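Local coordinates for protein dihydrofolate reductase (Moritella profunda, PDB 3IA4) that probably catalyses the NADPH-dependent reduction of 7,8-dihydrofolate to 5,6,7,8-tetrahydrofolate, a key step in folate metabolism that feeds glycine, purine and DNA precursor synthesis, at residues M5-A10 / T100-C105; W23-E28 / T115-T120; I61-Q66 / A78-A83. All blocks are in the same frame, centred on the assembly; numbering follows the deposited sequence.

Interaction 1: M5-A10 / T100-C105; sequences MIAALA and TIYNQC. With NDP (NADPH dihydro-nicotinamide-adenine-dinucleotide phosphate), chain E.
Tyr102 sends its hydroxyl from the helix into the backbone of strand 2-9, where OH donates to the carbonyl oxygen of Ile6 at 2.7 Å. The donor lies 23° out of the carbonyl plane, and the same oxygen also accepts a hydrogen bond from the 4-amino group of methotrexate, so two donors share one buried carbonyl. The ring reaches the strand because its CG stands anti to its own carbonyl carbon (chi1 -66°). Its hydroxyl end is packed closely: Ala7 CB lies 3.3 Å from Tyr102 OH, and nicotinamide C4N of NADPH lies 3.4 Å from the same oxygen. Met5 SD sits at the ring edge, 5.4 Å from the Tyr102 centroid, a Met-aromatic contact, while its thioether also rests on Cys105 CB. In the dihydrofolate reductase fold, central strand 2-9 and helix 99-105 line the cofactor cleft here. Ala8 pairs with the nicotinamide carboxamide through both backbone atoms, its N donating to O7N at 2.8 Å and its O accepting from N7N. On the helix, Thr100 N donates to phosphate oxygen O1N, and Gln104 reads the adenine edge, NE2 to N7A at 3.0 Å and OE1 from N6A.

Interaction 2: W23-E28 / T115-T120; sequences WHLPAE and THIELT. With MTX (methotrexate), chain F.
Glu28 and Thr115 approach from opposite directions, and Thr115 OG1 donates to Glu28 OE2 at 2.8 Å. The threonine meets that oxygen on its anti side, 25° out of the carboxylate plane. Methotrexate meets the same carboxylate: NA2 donates to Glu28 OE2 at 2.7 Å in an almost straight bond (176°), and N1 lies 2.7 Å from Glu28 OE1. The threonine is thus a second-shell residue that helps fix the rotation of the carboxylate facing the pteridine, the arrangement known for the pocket acid of this family. Replacing Glu28 by an alanine is likely to leave amine NA2 and the Thr115 hydroxyl without their acceptor OE2, and N1 without its carboxylate neighbour. Tight packing continues beside this polar end. Ile117, its CG1 anti to its carbonyl carbon (chi1 -53°) and the chain then extended, carries CD1 over one face of the Trp23 indole, 3.7 Å from the centroid of its five-membered ring, a CH-pi contact displaced toward the rim, with Trp23 CE2 its closest atom. The same methyl meets Leu25 CD2 at 3.6 Å, the two side chains tip to tip, so one methyl touches both indole and leucine. Toward the outside the contact thins: Leu119 adds just CD2, 3.8 Å from Trp23 CB, and both of these residues are partly exposed, whereas Leu25 and Ile117 are buried. The two segments join the loop and first turn of helix 26-36 to the end of strand 111-117; strand 2-9 contributes Ala8 against Trp23, Glu28 and Thr115, and Tyr153 of strand 153-160 touches Leu25 and Thr115.

Interaction 3: I61-Q66 / A78-A83; sequences IVLSRQ and ATLEDA. With NDP (NADPH dihydro-nicotinamide-adenine-dinucleotide phosphate), chain E.
Apolar contacts carry the link between strand 60-63 and the helix 80-87. Leu63 CD1 meets Leu80 CD1 at 3.5 Å, the two side chains crossing at about a right angle, while the other methyl of Leu63, CD2, rests against the carbonyl of Thr79. At the buried end Ile61 CG2 lies 3.9 Å from Ala83 CB, the small alanine letting the helix come close to the strand. No classical hydrogen bond joins the segments; instead Ala78 CA approaches Ser64 O at 3.4 Å in a CA-H...O contact. Within each segment, hydrogen bonds set the local shape. Thr79 is the N-cap of the helix, its OG1 accepting from Asp82 N, and Ser64 OG accepts from Gln66 N in an ST turn. The strand end and helix start belong to the adenosine-binding part of the dihydrofolate reductase fold, where the adenine and 2'-phosphate of NADPH sit. From the turn, Ser64 OG donates to phosphate oxygen O1X at 2.7 Å, its first torsion (169°) swinging the hydroxyl away from its own backbone N, and Arg65 N donates to O2X at 2.9 Å in a bond bent by no more than a few degrees (174°). The same Ser64 oxygen thus accepts from Gln66 N and donates to the phosphate. Adenine packs between flanking groups: Arg65 runs its CG to 3.6 Å from C2A and its guanidinium obliquely past N1A, Leu63 CB touches the ring near N3A, and Leu80 CD2 approaches N6A.

All three contacts belong to one mixed sheet and the helices packed on it. Interactions 1 and 2 have centres 15 Å apart and meet directly, since strands 2-9 and 111-117 are neighbours and Leu9 probably exchanges backbone hydrogen bonds with Thr115 and Ile117. Centre to centre, interaction 3 is about 16 Å from interaction 1, touching it where Leu63 and Leu80 pack on Ile101 and Gln104, and about 29 Å from interaction 2, across the chain's centre. Along the chain come 5-10, 23-28, 61-66, 78-83, 100-105 and 115-120, so interactions 1 and 2 interleave around interaction 3. NADPH spans interactions 1 and 3, methotrexate interactions 1 and 2, placing interaction 1 where cofactor and inhibitor meet.

Interaction 1: M5-A10 / T100-C105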
loop_
_atom_site.group_PDB
_atom_site.type_symbol
_atom_site.label_atom_id
_atom_site.label_comp_id
_atom_site.label_asym_id
_atom_site.label_seq_id
_atom_site.Cartn_x
_atom_site.Cartn_y
_atom_site.Cartn_z
ATOM N N MET A 5 -6.194 0.533 2.883
ATOM C CA MET A 5 -5.134 0.677 1.915
ATOM C C MET A 5 -3.959 1.280 2.673
ATOM O O MET A 5 -4.162 2.081 3.606
ATOM C CB MET A 5 -5.550 1.653 0.768
ATOM C CG MET A 5 -6.921 1.251 0.231
ATOM S SD MET A 5 -7.260 1.787 -1.485
ATOM C CE MET A 5 -6.831 3.515 -1.440
ATOM N N ILE A 6 -2.770 0.895 2.300
ATOM C CA ILE A 6 -1.542 1.352 3.007
ATOM C C ILE A 6 -0.612 1.860 1.926
ATOM O O ILE A 6 -0.409 1.189 0.914
ATOM C CB ILE A 6 -0.869 0.250 3.873
ATOM C CG1 ILE A 6 0.408 0.847 4.484
ATOM C CG2 ILE A 6 -0.550 -0.995 3.016
ATOM C CD1 ILE A 6 1.016 -0.015 5.689
ATOM N N ALA A 7 -0.053 3.059 2.133
ATOM C CA ALA A 7 0.860 3.655 1.148
ATOM C C ALA A 7 1.786 4.637 1.809
ATOM O O ALA A 7 1.426 5.196 2.858
ATOM C CB ALA A 7 0.000 4.460 0.101
ATOM N N ALA A 8 2.939 4.889 1.177
ATOM C CA ALA A 8 3.845 5.938 1.665
ATOM C C ALA A 8 3.881 7.052 0.582
ATOM O O ALA A 8 4.183 6.785 -0.582
ATOM C CB ALA A 8 5.252 5.375 1.849
ATOM N N LEU A 9 3.531 8.259 1.003
ATOM C CA LEU A 9 3.404 9.418 0.061
ATOM C C LEU A 9 4.469 10.458 0.340
ATOM O O LEU A 9 4.545 10.984 1.451
ATOM C CB LEU A 9 2.089 10.142 0.230
ATOM C CG LEU A 9 0.773 9.529 -0.359
ATOM C CD1 LEU A 9 0.579 8.061 0.111
ATOM C CD2 LEU A 9 -0.410 10.473 0.076
ATOM N N ALA A 10 5.230 10.818 -0.678
ATOM C CA ALA A 10 6.016 12.052 -0.560
ATOM C C ALA A 10 5.091 13.252 -0.861
ATOM O O ALA A 10 3.863 13.099 -1.030
ATOM C CB ALA A 10 7.182 11.988 -1.504
ATOM N N THR A 100 -2.940 2.131 -9.689
ATOM C CA THR A 100 -4.198 1.755 -10.316
ATOM C C THR A 100 -5.107 1.047 -9.315
ATOM O O THR A 100 -6.340 1.236 -9.324
ATOM C CB THR A 100 -4.075 0.853 -11.568
ATOM O OG1 THR A 100 -2.948 1.214 -12.355
ATOM C CG2 THR A 100 -5.269 1.080 -12.385
ATOM N N ILE A 101 -4.527 0.279 -8.395
ATOM C CA ILE A 101 -5.334 -0.431 -7.427
ATOM C C ILE A 101 -5.900 0.493 -6.385
ATOM O O ILE A 101 -7.073 0.419 -5.968
ATOM C CB ILE A 101 -4.507 -1.517 -6.729
ATOM C CG1 ILE A 101 -3.892 -2.451 -7.812
ATOM C CG2 ILE A 101 -5.424 -2.249 -5.805
ATOM C CD1 ILE A 101 -4.849 -3.034 -8.822
ATOM N N TYR A 102 -5.062 1.399 -5.941
ATOM C CA TYR A 102 -5.549 2.457 -5.014
ATOM C C TYR A 102 -6.732 3.257 -5.625
ATOM O O TYR A 102 -7.701 3.576 -4.942
ATOM C CB TYR A 102 -4.446 3.484 -4.665
ATOM C CG TYR A 102 -3.276 2.952 -3.858
ATOM C CD1 TYR A 102 -3.448 2.112 -2.783
ATOM C CD2 TYR A 102 -1.995 3.358 -4.206
ATOM C CE1 TYR A 102 -2.381 1.676 -2.035
ATOM C CE2 TYR A 102 -0.873 2.941 -3.466
ATOM C CZ TYR A 102 -1.085 2.127 -2.382
ATOM O OH TYR A 102 0.050 1.734 -1.733
ATOM N N ASN A 103 -6.615 3.604 -6.898
ATOM C CA ASN A 103 -7.675 4.345 -7.634
ATOM C C ASN A 103 -8.948 3.517 -7.620
ATOM O O ASN A 103 -10.038 4.026 -7.377
ATOM C CB ASN A 103 -7.275 4.556 -9.114
ATOM C CG ASN A 103 -6.254 5.682 -9.310
ATOM O OD1 ASN A 103 -5.941 6.439 -8.382
ATOM N ND2 ASN A 103 -5.727 5.789 -10.522
ATOM N N GLN A 104 -8.825 2.228 -7.928
ATOM C CA GLN A 104 -10.053 1.435 -8.018
ATOM C C GLN A 104 -10.710 1.118 -6.675
ATOM O O GLN A 104 -11.912 0.890 -6.664
ATOM C CB GLN A 104 -9.785 0.138 -8.719
ATOM C CG GLN A 104 -9.321 0.333 -10.160
ATOM C CD GLN A 104 -8.815 -0.969 -10.739
ATOM O OE1 GLN A 104 -9.588 -1.818 -11.152
ATOM N NE2 GLN A 104 -7.522 -1.100 -10.828
ATOM N N CYS A 105 -9.939 1.124 -5.569
ATOM C CA CYS A 105 -10.425 0.677 -4.262
ATOM C C CYS A 105 -10.690 1.808 -3.287
ATOM O O CYS A 105 -11.261 1.593 -2.262
ATOM C CB CYS A 105 -9.441 -0.324 -3.584
ATOM S SG CYS A 105 -9.263 -1.819 -4.581
HETATM P PA NDP E . 0.026 -1.574 -10.065
HETATM O O1A NDP E . -1.282 -1.001 -9.581
HETATM O O2A NDP E . 1.036 -2.127 -9.108
HETATM O O5B NDP E . -0.196 -2.722 -11.209
HETATM C C5B NDP E . -1.134 -2.459 -12.274
HETATM C C4B NDP E . -1.295 -3.783 -13.012
HETATM O O4B NDP E . -2.207 -4.570 -12.235
HETATM C C3B NDP E . -2.086 -3.592 -14.330
HETATM O O3B NDP E . -1.205 -3.194 -15.375
HETATM C C2B NDP E . -2.757 -4.939 -14.542
HETATM O O2B NDP E . -1.795 -5.965 -14.811
HETATM C C1B NDP E . -3.178 -5.212 -13.112
HETATM N N9A NDP E . -4.543 -4.745 -12.792
HETATM C C8A NDP E . -4.874 -3.506 -12.393
HETATM N N7A NDP E . -6.185 -3.431 -12.087
HETATM C C5A NDP E . -6.705 -4.675 -12.281
HETATM C C6A NDP E . -8.009 -5.334 -12.118
HETATM N N6A NDP E . -9.133 -4.656 -11.719
HETATM N N1A NDP E . -8.038 -6.676 -12.427
HETATM C C2A NDP E . -6.995 -7.407 -12.805
HETATM N N3A NDP E . -5.792 -6.862 -12.967
HETATM C C4A NDP E . -5.610 -5.524 -12.715
HETATM O O3 NDP E . 0.784 -0.519 -11.030
HETATM P PN NDP E . 1.128 1.053 -11.010
HETATM O O1N NDP E . -0.143 1.817 -10.951
HETATM O O2N NDP E . 2.084 1.313 -12.118
HETATM O O5D NDP E . 1.803 1.264 -9.591
HETATM C C5D NDP E . 3.141 0.826 -9.405
HETATM C C4D NDP E . 3.978 1.972 -8.847
HETATM O O4D NDP E . 3.571 2.257 -7.457
HETATM C C3D NDP E . 5.484 1.677 -8.781
HETATM O O3D NDP E . 6.205 2.892 -9.061
HETATM C C2D NDP E . 5.728 1.310 -7.316
HETATM O O2D NDP E . 7.084 1.547 -6.863
HETATM C C1D NDP E . 4.761 2.247 -6.645
HETATM N N1N NDP E . 4.307 1.841 -5.319
HETATM C C2N NDP E . 4.458 2.710 -4.319
HETATM C C3N NDP E . 3.942 2.420 -3.081
HETATM C C7N NDP E . 4.147 3.414 -1.981
HETATM O O7N NDP E . 3.569 3.228 -0.930
HETATM N N7N NDP E . 4.840 4.543 -2.163
HETATM C C4N NDP E . 3.213 1.134 -2.725
HETATM C C5N NDP E . 3.070 0.335 -3.930
HETATM C C6N NDP E . 3.644 0.678 -5.130
HETATM P P2B NDP E . -1.917 -6.885 -16.143
HETATM O O1X NDP E . -0.984 -7.977 -15.852
HETATM O O2X NDP E . -3.373 -7.186 -16.240
HETATM O O3X NDP E . -1.554 -5.969 -17.280
#

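Interaction 2: W23-E28 / T115-T120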
loop_
_atom_site.group_PDB
_atom_site.type_symbol
_atom_site.label_atom_id
_atom_site.label_comp_id
_atom_site.label_asym_id
_atom_site.label_seq_id
_atom_site.Cartn_x
_atom_site.Cartn_y
_atom_site.Cartn_z
ATOM N N TRP A 23 13.073 7.145 -3.127
ATOM C CA TRP A 23 13.700 7.632 -1.894
ATOM C C TRP A 23 14.382 6.454 -1.238
ATOM O O TRP A 23 14.088 5.298 -1.533
ATOM C CB TRP A 23 12.690 8.234 -0.893
ATOM C CG TRP A 23 11.453 7.407 -0.617
ATOM C CD1 TRP A 23 11.346 6.283 0.168
ATOM C CD2 TRP A 23 10.163 7.613 -1.198
ATOM N NE1 TRP A 23 10.021 5.818 0.174
ATOM C CE2 TRP A 23 9.295 6.612 -0.681
ATOM C CE3 TRP A 23 9.641 8.596 -2.084
ATOM C CZ2 TRP A 23 7.939 6.535 -1.032
ATOM C CZ3 TRP A 23 8.281 8.508 -2.451
ATOM C CH2 TRP A 23 7.446 7.505 -1.903
ATOM N N HIS A 24 15.326 6.776 -0.356
ATOM C CA HIS A 24 15.988 5.769 0.491
ATOM C C HIS A 24 15.470 5.944 1.913
ATOM O O HIS A 24 15.714 6.980 2.524
ATOM C CB HIS A 24 17.519 5.992 0.473
ATOM C CG HIS A 24 18.271 4.937 1.246
ATOM N ND1 HIS A 24 18.802 5.161 2.499
ATOM C CD2 HIS A 24 18.484 3.634 0.971
ATOM C CE1 HIS A 24 19.330 4.036 2.962
ATOM N NE2 HIS A 24 19.161 3.098 2.044
ATOM N N LEU A 25 14.727 4.965 2.444
ATOM C CA LEU A 25 14.123 5.105 3.745
ATOM C C LEU A 25 13.818 3.711 4.314
ATOM O O LEU A 25 12.678 3.275 4.409
ATOM C CB LEU A 25 12.808 5.964 3.575
ATOM C CG LEU A 25 12.355 6.820 4.742
ATOM C CD1 LEU A 25 13.482 7.789 5.270
ATOM C CD2 LEU A 25 11.032 7.596 4.396
ATOM N N PRO A 26 14.867 2.959 4.673
ATOM C CA PRO A 26 14.702 1.564 5.061
ATOM C C PRO A 26 13.767 1.380 6.233
ATOM O O PRO A 26 13.084 0.358 6.294
ATOM C CB PRO A 26 16.118 1.145 5.524
ATOM C CG PRO A 26 16.982 2.380 5.406
ATOM C CD PRO A 26 16.259 3.421 4.635
ATOM N N ALA A 27 13.755 2.302 7.193
ATOM C CA ALA A 27 12.892 2.112 8.344
ATOM C C ALA A 27 11.420 2.095 8.000
ATOM O O ALA A 27 10.601 1.563 8.762
ATOM C CB ALA A 27 13.127 3.231 9.404
ATOM N N GLU A 28 11.053 2.788 6.926
ATOM C CA GLU A 28 9.659 2.846 6.509
ATOM C C GLU A 28 9.179 1.451 6.115
ATOM O O GLU A 28 8.001 1.140 6.277
ATOM C CB GLU A 28 9.476 3.789 5.339
ATOM C CG GLU A 28 8.119 4.466 5.360
ATOM C CD GLU A 28 6.975 3.620 4.785
ATOM O OE1 GLU A 28 7.221 2.931 3.780
ATOM O OE2 GLU A 28 5.842 3.664 5.340
ATOM N N THR A 115 1.754 6.837 5.338
ATOM C CA THR A 115 3.001 7.448 5.816
ATOM C C THR A 115 3.230 8.685 4.953
ATOM O O THR A 115 3.089 8.603 3.728
ATOM C CB THR A 115 4.106 6.458 5.543
ATOM O OG1 THR A 115 3.887 5.314 6.386
ATOM C CG2 THR A 115 5.501 7.071 5.873
ATOM N N HIS A 116 3.459 9.842 5.578
ATOM C CA HIS A 116 3.818 11.023 4.816
ATOM C C HIS A 116 5.278 11.272 5.017
ATOM O O HIS A 116 5.729 11.425 6.165
ATOM C CB HIS A 116 3.020 12.208 5.358
ATOM C CG HIS A 116 1.550 12.006 5.260
ATOM N ND1 HIS A 116 0.841 12.316 4.114
ATOM C CD2 HIS A 116 0.647 11.562 6.164
ATOM C CE1 HIS A 116 -0.445 12.058 4.318
ATOM N NE2 HIS A 116 -0.584 11.586 5.546
ATOM N N ILE A 117 6.011 11.331 3.890
ATOM C CA ILE A 117 7.452 11.669 3.909
ATOM C C ILE A 117 7.722 13.126 3.541
ATOM O O ILE A 117 7.177 13.635 2.552
ATOM C CB ILE A 117 8.170 10.743 2.895
ATOM C CG1 ILE A 117 7.820 9.292 3.214
ATOM C CG2 ILE A 117 9.707 11.034 2.887
ATOM C CD1 ILE A 117 8.312 8.287 2.111
ATOM N N GLU A 118 8.553 13.827 4.327
ATOM C CA GLU A 118 8.806 15.227 4.032
ATOM C C GLU A 118 9.863 15.329 2.949
ATOM O O GLU A 118 11.064 15.527 3.242
ATOM C CB GLU A 118 9.252 15.973 5.288
ATOM C CG GLU A 118 8.180 16.031 6.348
ATOM C CD GLU A 118 8.591 16.906 7.552
ATOM O OE1 GLU A 118 9.525 17.752 7.407
ATOM O OE2 GLU A 118 7.965 16.724 8.620
ATOM N N LEU A 119 9.440 15.160 1.692
ATOM C CA LEU A 119 10.365 15.151 0.575
ATOM C C LEU A 119 9.595 15.597 -0.664
ATOM O O LEU A 119 8.479 15.136 -0.865
ATOM C CB LEU A 119 10.860 13.714 0.373
ATOM C CG LEU A 119 11.652 13.469 -0.906
ATOM C CD1 LEU A 119 13.016 14.118 -0.916
ATOM C CD2 LEU A 119 11.804 11.974 -0.943
ATOM N N THR A 120 10.163 16.529 -1.448
ATOM C CA THR A 120 9.605 16.821 -2.780
ATOM C C THR A 120 10.477 16.061 -3.811
ATOM O O THR A 120 11.700 16.286 -3.933
ATOM C CB THR A 120 9.637 18.294 -3.079
ATOM O OG1 THR A 120 8.782 18.963 -2.141
ATOM C CG2 THR A 120 9.149 18.560 -4.522
HETATM N N1 MTX F . 5.273 1.588 2.506
HETATM C C2 MTX F . 3.991 1.824 2.860
HETATM N NA2 MTX F . 3.782 2.619 3.926
HETATM N N3 MTX F . 2.957 1.262 2.167
HETATM C C4 MTX F . 3.187 0.436 1.102
HETATM N NA4 MTX F . 2.159 -0.047 0.447
HETATM C C4A MTX F . 4.475 0.164 0.759
HETATM N N5 MTX F . 4.721 -0.704 -0.280
HETATM C C6 MTX F . 6.023 -0.962 -0.629
HETATM C C7 MTX F . 7.110 -0.415 0.050
HETATM N N8 MTX F . 6.854 0.445 1.127
HETATM C C8A MTX F . 5.531 0.724 1.455
HETATM C C9 MTX F . 6.242 -1.901 -1.809
HETATM N N10 MTX F . 7.627 -2.352 -1.941
HETATM C CM MTX F . 8.360 -1.892 -3.146
HETATM C C11 MTX F . 9.415 -4.935 0.855
HETATM C C12 MTX F . 10.146 -4.470 -0.231
HETATM C C13 MTX F . 9.563 -3.634 -1.161
HETATM C C14 MTX F . 8.240 -3.228 -0.988
HETATM C C15 MTX F . 7.540 -3.691 0.124
HETATM C C16 MTX F . 8.070 -4.595 1.004
HETATM C C MTX F . 9.997 -5.777 1.907
HETATM O O MTX F . 11.085 -6.598 1.656
HETATM N N MTX F . 9.447 -5.660 3.114
HETATM C CA MTX F . 9.772 -6.499 4.233
HETATM C CT MTX F . 8.495 -7.053 4.824
HETATM O O1 MTX F . 7.426 -6.378 4.729
HETATM O O2 MTX F . 8.526 -8.154 5.428
HETATM C CB MTX F . 10.488 -5.724 5.347
HETATM C CG MTX F . 11.824 -5.160 4.867
HETATM C CD MTX F . 12.885 -6.221 4.557
HETATM O OE1 MTX F . 14.049 -5.890 4.183
HETATM O OE2 MTX F . 12.638 -7.441 4.659
#

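Interaction 3: I61-Q66 / A78-A83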
loop_
_atom_site.group_PDB
_atom_site.type_symbol
_atom_site.label_atom_id
_atom_site.label_comp_id
_atom_site.label_asym_id
_atom_site.label_seq_id
_atom_site.Cartn_x
_atom_site.Cartn_y
_atom_site.Cartn_z
ATOM N N ILE A 61 -1.861 -11.617 -2.605
ATOM C CA ILE A 61 -2.840 -11.742 -3.697
ATOM C C ILE A 61 -2.415 -10.735 -4.752
ATOM O O ILE A 61 -2.222 -9.583 -4.404
ATOM C CB ILE A 61 -4.267 -11.434 -3.164
ATOM C CG1 ILE A 61 -4.643 -12.437 -2.070
ATOM C CG2 ILE A 61 -5.320 -11.355 -4.317
ATOM C CD1 ILE A 61 -5.870 -12.032 -1.256
ATOM N N VAL A 62 -2.246 -11.180 -6.006
ATOM C CA VAL A 62 -1.724 -10.279 -7.035
ATOM C C VAL A 62 -2.754 -10.168 -8.152
ATOM O O VAL A 62 -3.234 -11.179 -8.667
ATOM C CB VAL A 62 -0.395 -10.764 -7.582
ATOM C CG1 VAL A 62 0.097 -9.848 -8.748
ATOM C CG2 VAL A 62 0.605 -10.784 -6.466
ATOM N N LEU A 63 -3.098 -8.925 -8.557
ATOM C CA LEU A 63 -4.051 -8.742 -9.644
ATOM C C LEU A 63 -3.401 -8.761 -11.022
ATOM O O LEU A 63 -2.490 -7.959 -11.318
ATOM C CB LEU A 63 -4.765 -7.381 -9.433
ATOM C CG LEU A 63 -5.804 -7.557 -8.316
ATOM C CD1 LEU A 63 -5.933 -6.333 -7.441
ATOM C CD2 LEU A 63 -7.146 -7.910 -8.962
ATOM N N SER A 64 -3.846 -9.658 -11.895
ATOM C CA SER A 64 -3.450 -9.533 -13.287
ATOM C C SER A 64 -4.511 -10.136 -14.208
ATOM O O SER A 64 -5.147 -11.113 -13.823
ATOM C CB SER A 64 -2.132 -10.270 -13.533
ATOM O OG SER A 64 -1.843 -10.375 -14.933
ATOM N N ARG A 65 -4.680 -9.587 -15.417
ATOM C CA ARG A 65 -5.567 -10.205 -16.409
ATOM C C ARG A 65 -4.789 -11.103 -17.355
ATOM O O ARG A 65 -5.360 -11.637 -18.286
ATOM C CB ARG A 65 -6.379 -9.162 -17.196
ATOM C CG ARG A 65 -7.279 -8.350 -16.286
ATOM C CD ARG A 65 -8.136 -7.346 -17.048
ATOM N NE ARG A 65 -8.263 -6.177 -16.213
ATOM C CZ ARG A 65 -9.068 -5.158 -16.455
ATOM N NH1 ARG A 65 -9.831 -5.192 -17.522
ATOM N NH2 ARG A 65 -9.143 -4.133 -15.587
ATOM N N GLN A 66 -3.487 -11.227 -17.147
ATOM C CA GLN A 66 -2.676 -12.095 -18.013
ATOM C C GLN A 66 -2.905 -13.553 -17.561
ATOM O O GLN A 66 -2.566 -13.918 -16.436
ATOM C CB GLN A 66 -1.205 -11.652 -17.979
ATOM N N ALA A 78 -8.062 -12.365 -11.275
ATOM C CA ALA A 78 -8.237 -11.538 -12.450
ATOM C C ALA A 78 -9.218 -10.393 -12.264
ATOM O O ALA A 78 -9.444 -9.595 -13.196
ATOM C CB ALA A 78 -8.685 -12.426 -13.665
ATOM N N THR A 79 -9.806 -10.310 -11.082
ATOM C CA THR A 79 -10.753 -9.226 -10.774
ATOM C C THR A 79 -10.631 -8.875 -9.286
ATOM O O THR A 79 -10.202 -9.711 -8.450
ATOM C CB THR A 79 -12.249 -9.600 -11.022
ATOM O OG1 THR A 79 -12.653 -10.638 -10.116
ATOM C CG2 THR A 79 -12.500 -10.071 -12.448
ATOM N N LEU A 80 -11.089 -7.670 -8.948
ATOM C CA LEU A 80 -11.110 -7.247 -7.558
ATOM C C LEU A 80 -12.029 -8.125 -6.721
ATOM O O LEU A 80 -11.719 -8.431 -5.568
ATOM C CB LEU A 80 -11.606 -5.797 -7.463
ATOM C CG LEU A 80 -10.620 -4.621 -7.439
ATOM C CD1 LEU A 80 -9.232 -5.081 -7.563
ATOM C CD2 LEU A 80 -10.917 -3.523 -8.482
ATOM N N GLU A 81 -13.196 -8.463 -7.265
ATOM C CA GLU A 81 -14.099 -9.339 -6.554
ATOM C C GLU A 81 -13.414 -10.624 -6.196
ATOM O O GLU A 81 -13.626 -11.150 -5.135
ATOM C CB GLU A 81 -15.362 -9.631 -7.399
ATOM C CG GLU A 81 -16.352 -8.466 -7.479
ATOM C CD GLU A 81 -15.689 -7.079 -7.626
ATOM O OE1 GLU A 81 -14.508 -6.913 -7.209
ATOM O OE2 GLU A 81 -16.358 -6.135 -8.135
ATOM N N ASP A 82 -12.607 -11.157 -7.094
ATOM C CA ASP A 82 -11.967 -12.436 -6.814
ATOM C C ASP A 82 -10.895 -12.268 -5.743
ATOM O O ASP A 82 -10.603 -13.209 -4.983
ATOM C CB ASP A 82 -11.376 -13.043 -8.069
ATOM C CG ASP A 82 -12.436 -13.542 -9.035
ATOM O OD1 ASP A 82 -13.553 -13.866 -8.579
ATOM O OD2 ASP A 82 -12.156 -13.607 -10.255
ATOM N N ALA A 83 -10.263 -11.089 -5.716
ATOM C CA ALA A 83 -9.305 -10.789 -4.675
ATOM C C ALA A 83 -9.980 -10.866 -3.313
ATOM O O ALA A 83 -9.468 -11.506 -2.368
ATOM C CB ALA A 83 -8.598 -9.377 -4.920
HETATM P PA NDP E . 0.026 -1.574 -10.065
HETATM O O1A NDP E . -1.282 -1.001 -9.581
HETATM O O2A NDP E . 1.036 -2.127 -9.108
HETATM O O5B NDP E . -0.196 -2.722 -11.209
HETATM C C5B NDP E . -1.134 -2.459 -12.274
HETATM C C4B NDP E . -1.295 -3.783 -13.012
HETATM O O4B NDP E . -2.207 -4.570 -12.235
HETATM C C3B NDP E . -2.086 -3.592 -14.330
HETATM O O3B NDP E . -1.205 -3.194 -15.375
HETATM C C2B NDP E . -2.757 -4.939 -14.542
HETATM O O2B NDP E . -1.795 -5.965 -14.811
HETATM C C1B NDP E . -3.178 -5.212 -13.112
HETATM N N9A NDP E . -4.543 -4.745 -12.792
HETATM C C8A NDP E . -4.874 -3.506 -12.393
HETATM N N7A NDP E . -6.185 -3.431 -12.087
HETATM C C5A NDP E . -6.705 -4.675 -12.281
HETATM C C6A NDP E . -8.009 -5.334 -12.118
HETATM N N6A NDP E . -9.133 -4.656 -11.719
HETATM N N1A NDP E . -8.038 -6.676 -12.427
HETATM C C2A NDP E . -6.995 -7.407 -12.805
HETATM N N3A NDP E . -5.792 -6.862 -12.967
HETATM C C4A NDP E . -5.610 -5.524 -12.715
HETATM O O3 NDP E . 0.784 -0.519 -11.030
HETATM P PN NDP E . 1.128 1.053 -11.010
HETATM O O1N NDP E . -0.143 1.817 -10.951
HETATM O O2N NDP E . 2.084 1.313 -12.118
HETATM O O5D NDP E . 1.803 1.264 -9.591
HETATM C C5D NDP E . 3.141 0.826 -9.405
HETATM C C4D NDP E . 3.978 1.972 -8.847
HETATM O O4D NDP E . 3.571 2.257 -7.457
HETATM C C3D NDP E . 5.484 1.677 -8.781
HETATM O O3D NDP E . 6.205 2.892 -9.061
HETATM C C2D NDP E . 5.728 1.310 -7.316
HETATM O O2D NDP E . 7.084 1.547 -6.863
HETATM C C1D NDP E . 4.761 2.247 -6.645
HETATM N N1N NDP E . 4.307 1.841 -5.319
HETATM C C2N NDP E . 4.458 2.710 -4.319
HETATM C C3N NDP E . 3.942 2.420 -3.081
HETATM C C7N NDP E . 4.147 3.414 -1.981
HETATM O O7N NDP E . 3.569 3.228 -0.930
HETATM N N7N NDP E . 4.840 4.543 -2.163
HETATM C C4N NDP E . 3.213 1.134 -2.725
HETATM C C5N NDP E . 3.070 0.335 -3.930
HETATM C C6N NDP E . 3.644 0.678 -5.130
HETATM P P2B NDP E . -1.917 -6.885 -16.143
HETATM O O1X NDP E . -0.984 -7.977 -15.852
HETATM O O2X NDP E . -3.373 -7.186 -16.240
HETATM O O3X NDP E . -1.554 -5.969 -17.280
#